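Long-range contacts in 4-hydroxybenzoyl-CoA thioesterase (Staphylococcus aureus, PDB 6FDG), which probably hydrolyses acyl-CoA thioesters, acting as a DHNA-CoA thioesterase in the vitamin K2 (menaquinone) pathway: residues Met18-His23 against Lys65-Tyr70; Tyr70-Lys75 against Ile94-Gly99; Ser88-Glu93 against Thr107-Ile112. All blocks are in the same frame, centred on the assembly; numbering follows the deposited sequence.

How the contacts relate
Contacts 1 and 2 lie at one end of the subunit and meet at Y70, which closes 65-70 and opens 70-75; their centres are about 11 Å apart. They also touch directly, I68 CD1 lying 4.0 Å from I94 CG2. Contact 3 sits farther in, its centre about 23 Å from that of contact 2 and about 24 Å from that of contact 1. Contacts 2 and 3 use successive parts of strand 88-95, one against strand 73-83 and the other against strand 101-113, its neighbours in the curved hotdog sheet. Segment 18-23, in the loop before helix 26-41, probably corresponds to the active-site region of related 4-hydroxybenzoyl-CoA thioesterases; contact 1 ties it to 65-70.

Contact 1: Met18-His23 against Lys65-Tyr70; sequences MGVIYH and KKSIFY
V20 lies against the extended run S67-I68-F69, and its side chain is the one to follow. CB passes 3.5 Å from I68 O. From there CG1 swings beside the backbone N (chi1 -57°), a setting that carries it to both flanking residues. On one hand it meets S67 CB at 3.7 Å. On the other it lies over a face of the F69 ring, 3.9 Å from the centroid and 21° off the normal, a CH-pi contact displaced toward the ring's rim.

The backbones form a single bridge between V20 and F69. Its firm bond runs from I21 N to I68 O and is 2.9 Å long. A second one, from Y70 N to G19 O at 3.5 Å, is weak. Beside them a water donates to I21 O at 2.8 Å and accepts from I68 N at 3.3 Å, so the backbone pairing is extended through solvent. On the side facing helix 26-41, I21 CG1 packs on I68 CG2 at 3.9 Å.

Within the subunit, I21 and I68 both rest on Y26 and W29 of helix 26-41, and I68 also reaches A102 and T103 of strand 101-113. F117 of the second subunit meets the F69 ring. The contact therefore joins the loop before helix 26-41 to the loop between strands 57-64 and 73-83, both loops resting on that helix.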
loop_
_atom_site.group_PDB
_atom_site.type_symbol
_atom_site.label_atom_id
_atom_site.label_comp_id
_atom_site.label_asym_id
_atom_site.label_seq_id
_atom_site.Cartn_x
_atom_site.Cartn_y
_atom_site.Cartn_z
ATOM N N MET A 18 7.329 11.190 -8.331
ATOM C CA MET A 18 8.054 11.198 -9.692
ATOM C C MET A 18 7.101 10.840 -10.955
ATOM O O MET A 18 7.518 10.988 -12.172
ATOM C CB MET A 18 9.420 10.435 -9.680
ATOM C CG MET A 18 10.296 10.102 -8.409
ATOM S SD MET A 18 11.959 9.118 -8.470
ATOM C CE MET A 18 11.728 8.640 -10.180
ATOM N N GLY A 19 5.830 10.401 -10.821
ATOM C CA GLY A 19 4.955 9.916 -11.847
ATOM C C GLY A 19 5.246 8.540 -12.390
ATOM O O GLY A 19 4.606 7.994 -13.347
ATOM N N VAL A 20 6.098 7.822 -11.653
ATOM C CA VAL A 20 6.490 6.467 -12.034
ATOM C C VAL A 20 5.815 5.498 -10.974
ATOM O O VAL A 20 5.394 5.937 -9.939
ATOM C CB VAL A 20 7.978 6.255 -12.048
ATOM C CG1 VAL A 20 8.709 7.246 -13.001
ATOM C CG2 VAL A 20 8.647 6.303 -10.738
ATOM N N ILE A 21 5.812 4.260 -11.333
ATOM C CA ILE A 21 5.403 3.201 -10.408
ATOM C C ILE A 21 6.421 3.129 -9.284
ATOM O O ILE A 21 7.573 2.933 -9.491
ATOM C CB ILE A 21 5.203 1.860 -11.080
ATOM C CG1 ILE A 21 4.184 1.976 -12.240
ATOM C CG2 ILE A 21 4.831 0.785 -10.069
ATOM C CD1 ILE A 21 2.941 2.473 -11.965
ATOM N N TYR A 22 5.924 3.300 -8.019
ATOM C CA TYR A 22 6.795 3.272 -6.829
ATOM C C TYR A 22 7.550 1.975 -6.780
ATOM O O TYR A 22 6.942 0.891 -6.947
ATOM C CB TYR A 22 5.941 3.501 -5.605
ATOM C CG TYR A 22 6.729 3.455 -4.307
ATOM C CD1 TYR A 22 7.676 4.434 -4.024
ATOM C CD2 TYR A 22 6.554 2.393 -3.375
ATOM C CE1 TYR A 22 8.478 4.377 -2.858
ATOM C CE2 TYR A 22 7.291 2.390 -2.181
ATOM C CZ TYR A 22 8.260 3.337 -2.023
ATOM O OH TYR A 22 8.989 3.305 -0.801
ATOM N N HIS A 23 8.845 1.994 -6.501
ATOM C CA HIS A 23 9.689 0.845 -6.610
ATOM C C HIS A 23 9.227 -0.264 -5.643
ATOM O O HIS A 23 9.398 -1.450 -5.926
ATOM C CB HIS A 23 11.192 1.187 -6.362
ATOM C CG HIS A 23 11.541 1.538 -4.955
ATOM N ND1 HIS A 23 11.320 2.756 -4.403
ATOM C CD2 HIS A 23 12.156 0.819 -3.989
ATOM C CE1 HIS A 23 11.782 2.757 -3.127
ATOM N NE2 HIS A 23 12.283 1.597 -2.867
ATOM N N LYS A 65 15.495 -1.513 -14.784
ATOM C CA LYS A 65 16.230 -1.050 -15.996
ATOM C C LYS A 65 15.641 0.138 -16.528
ATOM O O LYS A 65 16.446 0.992 -17.085
ATOM C CB LYS A 65 16.179 -2.138 -17.051
ATOM C CG LYS A 65 16.578 -3.515 -16.715
ATOM C CD LYS A 65 17.887 -3.763 -16.171
ATOM C CE LYS A 65 17.949 -5.316 -15.926
ATOM N NZ LYS A 65 19.256 -5.774 -15.470
ATOM N N LYS A 66 14.355 0.338 -16.524
ATOM C CA LYS A 66 13.635 1.487 -17.032
ATOM C C LYS A 66 12.553 1.821 -16.072
ATOM O O LYS A 66 11.828 0.904 -15.614
ATOM C CB LYS A 66 12.978 1.201 -18.437
ATOM C CG LYS A 66 13.958 0.898 -19.524
ATOM C CD LYS A 66 13.204 0.852 -20.847
ATOM C CE LYS A 66 13.958 1.495 -22.007
ATOM N NZ LYS A 66 14.981 0.541 -22.480
ATOM N N SER A 67 12.274 3.073 -15.795
ATOM C CA SER A 67 11.057 3.482 -15.110
ATOM C C SER A 67 9.799 3.072 -15.817
ATOM O O SER A 67 9.781 3.004 -17.135
ATOM C CB SER A 67 11.080 4.997 -14.690
ATOM O OG SER A 67 12.070 5.181 -13.713
ATOM N N ILE A 68 8.724 2.759 -15.154
ATOM C CA ILE A 68 7.395 2.516 -15.711
ATOM C C ILE A 68 6.539 3.717 -15.358
ATOM O O ILE A 68 6.308 4.040 -14.148
ATOM C CB ILE A 68 6.813 1.132 -15.266
ATOM C CG1 ILE A 68 7.790 0.019 -15.716
ATOM C CG2 ILE A 68 5.439 0.888 -15.738
ATOM C CD1 ILE A 68 7.446 -1.381 -15.240
ATOM N N PHE A 69 6.208 4.531 -16.417
ATOM C CA PHE A 69 5.378 5.726 -16.229
ATOM C C PHE A 69 3.948 5.328 -16.396
ATOM O O PHE A 69 3.547 4.634 -17.323
ATOM C CB PHE A 69 5.742 6.755 -17.241
ATOM C CG PHE A 69 7.137 7.391 -17.022
ATOM C CD1 PHE A 69 8.231 6.782 -17.572
ATOM C CD2 PHE A 69 7.261 8.557 -16.309
ATOM C CE1 PHE A 69 9.493 7.315 -17.388
ATOM C CE2 PHE A 69 8.529 9.171 -16.135
ATOM C CZ PHE A 69 9.631 8.493 -16.659
ATOM N N TYR A 70 3.098 5.691 -15.448
ATOM C CA TYR A 70 1.689 5.463 -15.495
ATOM C C TYR A 70 0.997 6.478 -16.634
ATOM O O TYR A 70 1.456 7.609 -16.738
ATOM C CB TYR A 70 1.131 5.872 -14.138
ATOM C CG TYR A 70 -0.366 5.862 -14.139
ATOM C CD1 TYR A 70 -1.083 4.731 -13.909
ATOM C CD2 TYR A 70 -1.100 7.021 -14.560
ATOM C CE1 TYR A 70 -2.448 4.696 -14.033
ATOM C CE2 TYR A 70 -2.469 6.999 -14.633
ATOM C CZ TYR A 70 -3.117 5.787 -14.250
ATOM O OH TYR A 70 -4.453 5.787 -14.393
HETATM O O HOH W 1 8.889 2.565 -11.896
#

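Contact 2: Tyr70-Lys75 against Ile94-Gly99; sequences YPEKVK and IFNEKG
K75 and F95 form an antiparallel hydrogen-bonded pair, K75 N giving to F95 O at 3.0 Å and F95 N to K75 O at 2.8 Å, and beyond it the main-chain ladder stops as 94-99 swings into a turn. Two glutamates take over, each reaching the backbone of the opposing segment. E72 has CG anti to its N (chi1 -161°) and bends at chi2, which brings OE2 to E97 N at 3.1 Å; the bond is nearly straight, the donor coming from the anti side, 17° out of the carboxylate plane. In return, E97 stretches back so that OE2 receives K73 N at 3.0 Å through its anti lone pair. The carboxylates come fairly near each other, a cost the backbone N-H groups may partly offset.

On the buried side V74 CB packs on I94 CG2 at 3.9 Å, and both touch W29 of helix 26-41. K73 and K75 form salt bridges with E9 and E7 of strand 2-9.

N96 to G99 make a type I turn, closed by G99 N to N96 O at 2.8 Å. This is the open end of the 73-83/88-95 hairpin, where the hotdog sheet turns on toward strand 101-113.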
loop_
_atom_site.group_PDB
_atom_site.type_symbol
_atom_site.label_atom_id
_atom_site.label_comp_id
_atom_site.label_asym_id
_atom_site.label_seq_id
_atom_site.Cartn_x
_atom_site.Cartn_y
_atom_site.Cartn_z
ATOM N N TYR A 70 3.098 5.691 -15.448
ATOM C CA TYR A 70 1.689 5.463 -15.495
ATOM C C TYR A 70 0.997 6.478 -16.634
ATOM O O TYR A 70 1.456 7.609 -16.738
ATOM C CB TYR A 70 1.131 5.872 -14.138
ATOM C CG TYR A 70 -0.366 5.862 -14.139
ATOM C CD1 TYR A 70 -1.083 4.731 -13.909
ATOM C CD2 TYR A 70 -1.100 7.021 -14.560
ATOM C CE1 TYR A 70 -2.448 4.696 -14.033
ATOM C CE2 TYR A 70 -2.469 6.999 -14.633
ATOM C CZ TYR A 70 -3.117 5.787 -14.250
ATOM O OH TYR A 70 -4.453 5.787 -14.393
ATOM N N PRO A 71 -0.004 6.029 -17.303
ATOM C CA PRO A 71 -0.607 4.736 -17.389
ATOM C C PRO A 71 0.324 3.702 -18.132
ATOM O O PRO A 71 1.175 4.105 -18.984
ATOM C CB PRO A 71 -1.915 4.950 -18.088
ATOM C CG PRO A 71 -1.577 6.037 -19.012
ATOM C CD PRO A 71 -0.593 6.943 -18.323
ATOM N N GLU A 72 0.137 2.405 -17.921
ATOM C CA GLU A 72 0.888 1.389 -18.673
ATOM C C GLU A 72 0.299 0.054 -18.504
ATOM O O GLU A 72 0.003 -0.367 -17.341
ATOM C CB GLU A 72 2.339 1.287 -18.145
ATOM C CG GLU A 72 3.396 0.641 -19.015
ATOM C CD GLU A 72 4.163 1.596 -19.923
ATOM O OE1 GLU A 72 4.109 2.787 -19.770
ATOM O OE2 GLU A 72 4.822 1.131 -20.825
ATOM N N LYS A 73 0.211 -0.750 -19.562
ATOM C CA LYS A 73 -0.096 -2.183 -19.516
ATOM C C LYS A 73 1.189 -2.910 -19.685
ATOM O O LYS A 73 2.003 -2.692 -20.647
ATOM C CB LYS A 73 -0.950 -2.522 -20.739
ATOM C CG LYS A 73 -2.167 -1.687 -20.613
ATOM C CD LYS A 73 -3.141 -1.830 -21.777
ATOM C CE LYS A 73 -4.323 -2.676 -21.354
ATOM N NZ LYS A 73 -5.391 -1.792 -20.840
ATOM N N VAL A 74 1.607 -3.703 -18.724
ATOM C CA VAL A 74 2.853 -4.462 -18.768
ATOM C C VAL A 74 2.634 -5.964 -18.870
ATOM O O VAL A 74 1.517 -6.454 -18.567
ATOM C CB VAL A 74 3.736 -4.144 -17.534
ATOM C CG1 VAL A 74 4.056 -2.697 -17.346
ATOM C CG2 VAL A 74 3.153 -4.736 -16.236
ATOM N N LYS A 75 3.672 -6.696 -19.290
ATOM C CA LYS A 75 3.610 -8.136 -19.320
ATOM C C LYS A 75 4.732 -8.642 -18.488
ATOM O O LYS A 75 5.870 -8.193 -18.544
ATOM C CB LYS A 75 3.772 -8.654 -20.764
ATOM C CG LYS A 75 2.577 -8.224 -21.655
ATOM C CD LYS A 75 2.713 -8.609 -23.126
ATOM C CE LYS A 75 1.563 -7.874 -23.846
ATOM N NZ LYS A 75 0.216 -8.103 -23.178
ATOM N N ILE A 94 9.839 -7.981 -16.626
ATOM C CA ILE A 94 8.692 -7.138 -16.909
ATOM C C ILE A 94 8.950 -6.317 -18.183
ATOM O O ILE A 94 10.011 -5.659 -18.299
ATOM C CB ILE A 94 8.376 -6.145 -15.814
ATOM C CG1 ILE A 94 8.165 -6.895 -14.458
ATOM C CG2 ILE A 94 7.186 -5.301 -16.179
ATOM C CD1 ILE A 94 7.821 -5.978 -13.326
ATOM N N PHE A 95 8.040 -6.475 -19.146
ATOM C CA PHE A 95 8.101 -5.690 -20.416
ATOM C C PHE A 95 7.058 -4.671 -20.365
ATOM O O PHE A 95 5.885 -4.840 -20.008
ATOM C CB PHE A 95 7.909 -6.695 -21.575
ATOM C CG PHE A 95 8.962 -7.754 -21.663
ATOM C CD1 PHE A 95 10.173 -7.560 -22.383
ATOM C CD2 PHE A 95 8.805 -8.976 -20.984
ATOM C CE1 PHE A 95 11.206 -8.509 -22.410
ATOM C CE2 PHE A 95 9.834 -9.922 -21.032
ATOM C CZ PHE A 95 11.010 -9.715 -21.720
ATOM N N ASN A 96 7.459 -3.469 -20.878
ATOM C CA ASN A 96 6.528 -2.377 -21.010
ATOM C C ASN A 96 5.682 -2.519 -22.277
ATOM O O ASN A 96 5.856 -3.414 -23.044
ATOM C CB ASN A 96 7.231 -1.047 -20.776
ATOM C CG ASN A 96 8.065 -0.552 -21.957
ATOM O OD1 ASN A 96 8.032 -1.205 -23.018
ATOM N ND2 ASN A 96 8.947 0.363 -21.694
ATOM N N GLU A 97 4.823 -1.499 -22.514
ATOM C CA GLU A 97 3.861 -1.550 -23.638
ATOM C C GLU A 97 4.576 -1.477 -25.011
ATOM O O GLU A 97 4.114 -2.009 -26.087
ATOM C CB GLU A 97 2.915 -0.325 -23.459
ATOM C CG GLU A 97 1.527 -0.712 -23.386
ATOM C CD GLU A 97 0.628 0.490 -23.242
ATOM O OE1 GLU A 97 0.313 1.168 -24.245
ATOM O OE2 GLU A 97 0.182 0.746 -22.124
ATOM N N LYS A 98 5.755 -0.907 -24.986
ATOM C CA LYS A 98 6.593 -0.884 -26.182
ATOM C C LYS A 98 7.393 -2.153 -26.406
ATOM O O LYS A 98 8.195 -2.281 -27.327
ATOM C CB LYS A 98 7.508 0.268 -26.169
ATOM C CG LYS A 98 6.789 1.567 -26.140
ATOM C CD LYS A 98 7.813 2.696 -26.322
ATOM C CE LYS A 98 7.362 4.032 -25.778
ATOM N NZ LYS A 98 6.148 4.578 -26.460
ATOM N N GLY A 99 7.271 -3.127 -25.443
ATOM C CA GLY A 99 8.050 -4.373 -25.600
ATOM C C GLY A 99 9.462 -4.318 -25.029
ATOM O O GLY A 99 10.227 -5.267 -25.218
#

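Contact 3: Ser88-Glu93 against Thr107-Ile112; sequences SVYKYE and TELICI
S88 and Y90 bond to L109 and T107 through the backbone, in two hydrogen-bonded antiparallel pairs on either side of the non-hydrogen-bonded pair V89-E108. In the first, L109 N meets S88 O at 2.8 Å and S88 N returns to L109 O. In the second, Y90 N lies 2.9 Å from T107 O, which also sits at the edge of the Y90 ring, and T107 N gives to Y90 O. Where V89 and E108 face each other the two strands close in, and E108 CA adds a CA-H...O contact of 3.2 Å to S88 O.

The side-chain hydrogen bond is between hydroxyls. Y92 OH and T107 OG1 are 2.7 Å apart, and OG1 gets there by standing between the backbone N and carbonyl carbon (chi1 58°). The two side chains cross at about a right angle, with T107 N and OG1 both met at the edge of the Y92 ring, close to its plane. R34 NH2 binds the same tyrosine hydroxyl, while F30 stacks on the ring. Y90 OH hydrogen-bonds Y133 OH.

Apolar packing lies on the same face of the sheet. L109 CD2 touches Y90 CD1 at 3.9 Å, the side chains again nearly perpendicular. On the other face V89 CG2 comes only loosely to E108 CG, 4.3 Å away; the carboxylate of E108 goes instead to T58 OG1.

Helix 26-41 thus covers the part of this face made by Y90, Y92, T107 and L109, yet hydroxyls are set into it. Bound to both T107 and R34, the Y92 hydroxyl has its rotation limited, and the nearby guanidinium would be expected to polarise it.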
loop_
_atom_site.group_PDB
_atom_site.type_symbol
_atom_site.label_atom_id
_atom_site.label_comp_id
_atom_site.label_asym_id
_atom_site.label_seq_id
_atom_site.Cartn_x
_atom_site.Cartn_y
_atom_site.Cartn_z
ATOM N N SER A 88 11.793 -22.710 -3.457
ATOM C CA SER A 88 11.732 -22.440 -4.906
ATOM C C SER A 88 12.272 -21.026 -5.179
ATOM O O SER A 88 11.959 -20.104 -4.326
ATOM C CB SER A 88 10.383 -22.463 -5.454
ATOM O OG SER A 88 9.777 -23.802 -5.430
ATOM N N VAL A 89 12.985 -20.806 -6.247
ATOM C CA VAL A 89 13.387 -19.445 -6.679
ATOM C C VAL A 89 12.692 -19.178 -8.000
ATOM O O VAL A 89 12.895 -19.901 -8.987
ATOM C CB VAL A 89 14.887 -19.306 -6.839
ATOM C CG1 VAL A 89 15.249 -17.875 -7.272
ATOM C CG2 VAL A 89 15.580 -19.636 -5.513
ATOM N N TYR A 90 11.812 -18.191 -8.027
ATOM C CA TYR A 90 11.139 -17.695 -9.231
ATOM C C TYR A 90 11.933 -16.548 -9.758
ATOM O O TYR A 90 12.448 -15.697 -8.982
ATOM C CB TYR A 90 9.732 -17.240 -8.933
ATOM C CG TYR A 90 8.765 -18.268 -8.442
ATOM C CD1 TYR A 90 8.808 -18.786 -7.177
ATOM C CD2 TYR A 90 7.829 -18.808 -9.339
ATOM C CE1 TYR A 90 7.899 -19.779 -6.766
ATOM C CE2 TYR A 90 6.896 -19.796 -8.922
ATOM C CZ TYR A 90 7.012 -20.227 -7.686
ATOM O OH TYR A 90 6.080 -21.233 -7.234
ATOM N N LYS A 91 12.023 -16.424 -11.078
ATOM C CA LYS A 91 12.587 -15.248 -11.749
ATOM C C LYS A 91 11.525 -14.638 -12.606
ATOM O O LYS A 91 10.580 -15.268 -13.107
ATOM C CB LYS A 91 13.827 -15.630 -12.590
ATOM C CG LYS A 91 15.063 -15.792 -11.725
ATOM C CD LYS A 91 16.315 -16.195 -12.493
ATOM C CE LYS A 91 16.710 -15.085 -13.418
ATOM N NZ LYS A 91 18.253 -15.157 -13.516
ATOM N N TYR A 92 11.701 -13.312 -12.801
ATOM C CA TYR A 92 10.751 -12.499 -13.527
ATOM C C TYR A 92 11.406 -11.518 -14.472
ATOM O O TYR A 92 12.525 -11.008 -14.232
ATOM C CB TYR A 92 9.955 -11.580 -12.577
ATOM C CG TYR A 92 9.366 -12.357 -11.393
ATOM C CD1 TYR A 92 10.148 -12.502 -10.218
ATOM C CD2 TYR A 92 8.101 -12.842 -11.404
ATOM C CE1 TYR A 92 9.675 -13.247 -9.136
ATOM C CE2 TYR A 92 7.593 -13.562 -10.285
ATOM C CZ TYR A 92 8.373 -13.692 -9.160
ATOM O OH TYR A 92 7.844 -14.377 -8.018
ATOM N N GLU A 93 10.692 -11.224 -15.534
ATOM C CA GLU A 93 11.035 -10.081 -16.464
ATOM C C GLU A 93 9.773 -9.316 -16.682
ATOM O O GLU A 93 8.722 -9.901 -16.949
ATOM C CB GLU A 93 11.558 -10.613 -17.834
ATOM C CG GLU A 93 12.873 -11.269 -17.745
ATOM C CD GLU A 93 13.375 -11.934 -19.052
ATOM O OE1 GLU A 93 12.547 -12.211 -19.891
ATOM O OE2 GLU A 93 14.559 -12.239 -19.015
ATOM N N THR A 107 12.311 -13.985 -6.552
ATOM C CA THR A 107 11.798 -14.257 -5.209
ATOM C C THR A 107 12.068 -15.668 -4.783
ATOM O O THR A 107 11.692 -16.630 -5.571
ATOM C CB THR A 107 10.318 -14.023 -5.063
ATOM O OG1 THR A 107 9.610 -14.872 -6.021
ATOM C CG2 THR A 107 9.893 -12.552 -5.269
ATOM N N GLU A 108 12.618 -15.890 -3.598
ATOM C CA GLU A 108 12.694 -17.249 -2.989
ATOM C C GLU A 108 11.503 -17.401 -2.126
ATOM O O GLU A 108 11.136 -16.519 -1.328
ATOM C CB GLU A 108 13.993 -17.333 -2.223
ATOM C CG GLU A 108 14.165 -18.765 -1.561
ATOM C CD GLU A 108 15.410 -18.751 -0.728
ATOM O OE1 GLU A 108 15.457 -17.927 0.206
ATOM O OE2 GLU A 108 16.292 -19.549 -0.979
ATOM N N LEU A 109 10.860 -18.597 -2.200
ATOM C CA LEU A 109 9.634 -18.975 -1.482
ATOM C C LEU A 109 9.934 -20.272 -0.720
ATOM O O LEU A 109 10.640 -21.150 -1.261
ATOM C CB LEU A 109 8.460 -19.205 -2.362
ATOM C CG LEU A 109 7.711 -18.080 -3.010
ATOM C CD1 LEU A 109 6.831 -17.479 -2.038
ATOM C CD2 LEU A 109 8.509 -17.047 -3.726
ATOM N N ILE A 110 9.386 -20.392 0.440
ATOM C CA ILE A 110 9.369 -21.653 1.269
ATOM C C ILE A 110 7.910 -21.937 1.548
ATOM O O ILE A 110 7.027 -21.128 1.345
ATOM C CB ILE A 110 10.248 -21.589 2.545
ATOM C CG1 ILE A 110 9.745 -20.494 3.498
ATOM C CG2 ILE A 110 11.659 -21.353 2.152
ATOM C CD1 ILE A 110 10.347 -20.412 4.885
ATOM N N CYS A 111 7.624 -23.129 2.128
ATOM C CA CYS A 111 6.298 -23.428 2.636
ATOM C C CYS A 111 6.408 -23.791 4.110
ATOM O O CYS A 111 7.344 -24.496 4.483
ATOM C CB CYS A 111 5.736 -24.644 1.875
ATOM S SG CYS A 111 5.298 -24.335 0.139
ATOM N N ILE A 112 5.468 -23.284 4.867
ATOM C CA ILE A 112 5.467 -23.454 6.313
ATOM C C ILE A 112 4.066 -23.712 6.802
ATOM O O ILE A 112 3.087 -23.439 6.227
ATOM C CB ILE A 112 6.013 -22.177 7.000
ATOM C CG1 ILE A 112 5.109 -20.975 6.810
ATOM C CG2 ILE A 112 7.482 -21.878 6.572
ATOM C CD1 ILE A 112 5.656 -19.706 7.495
#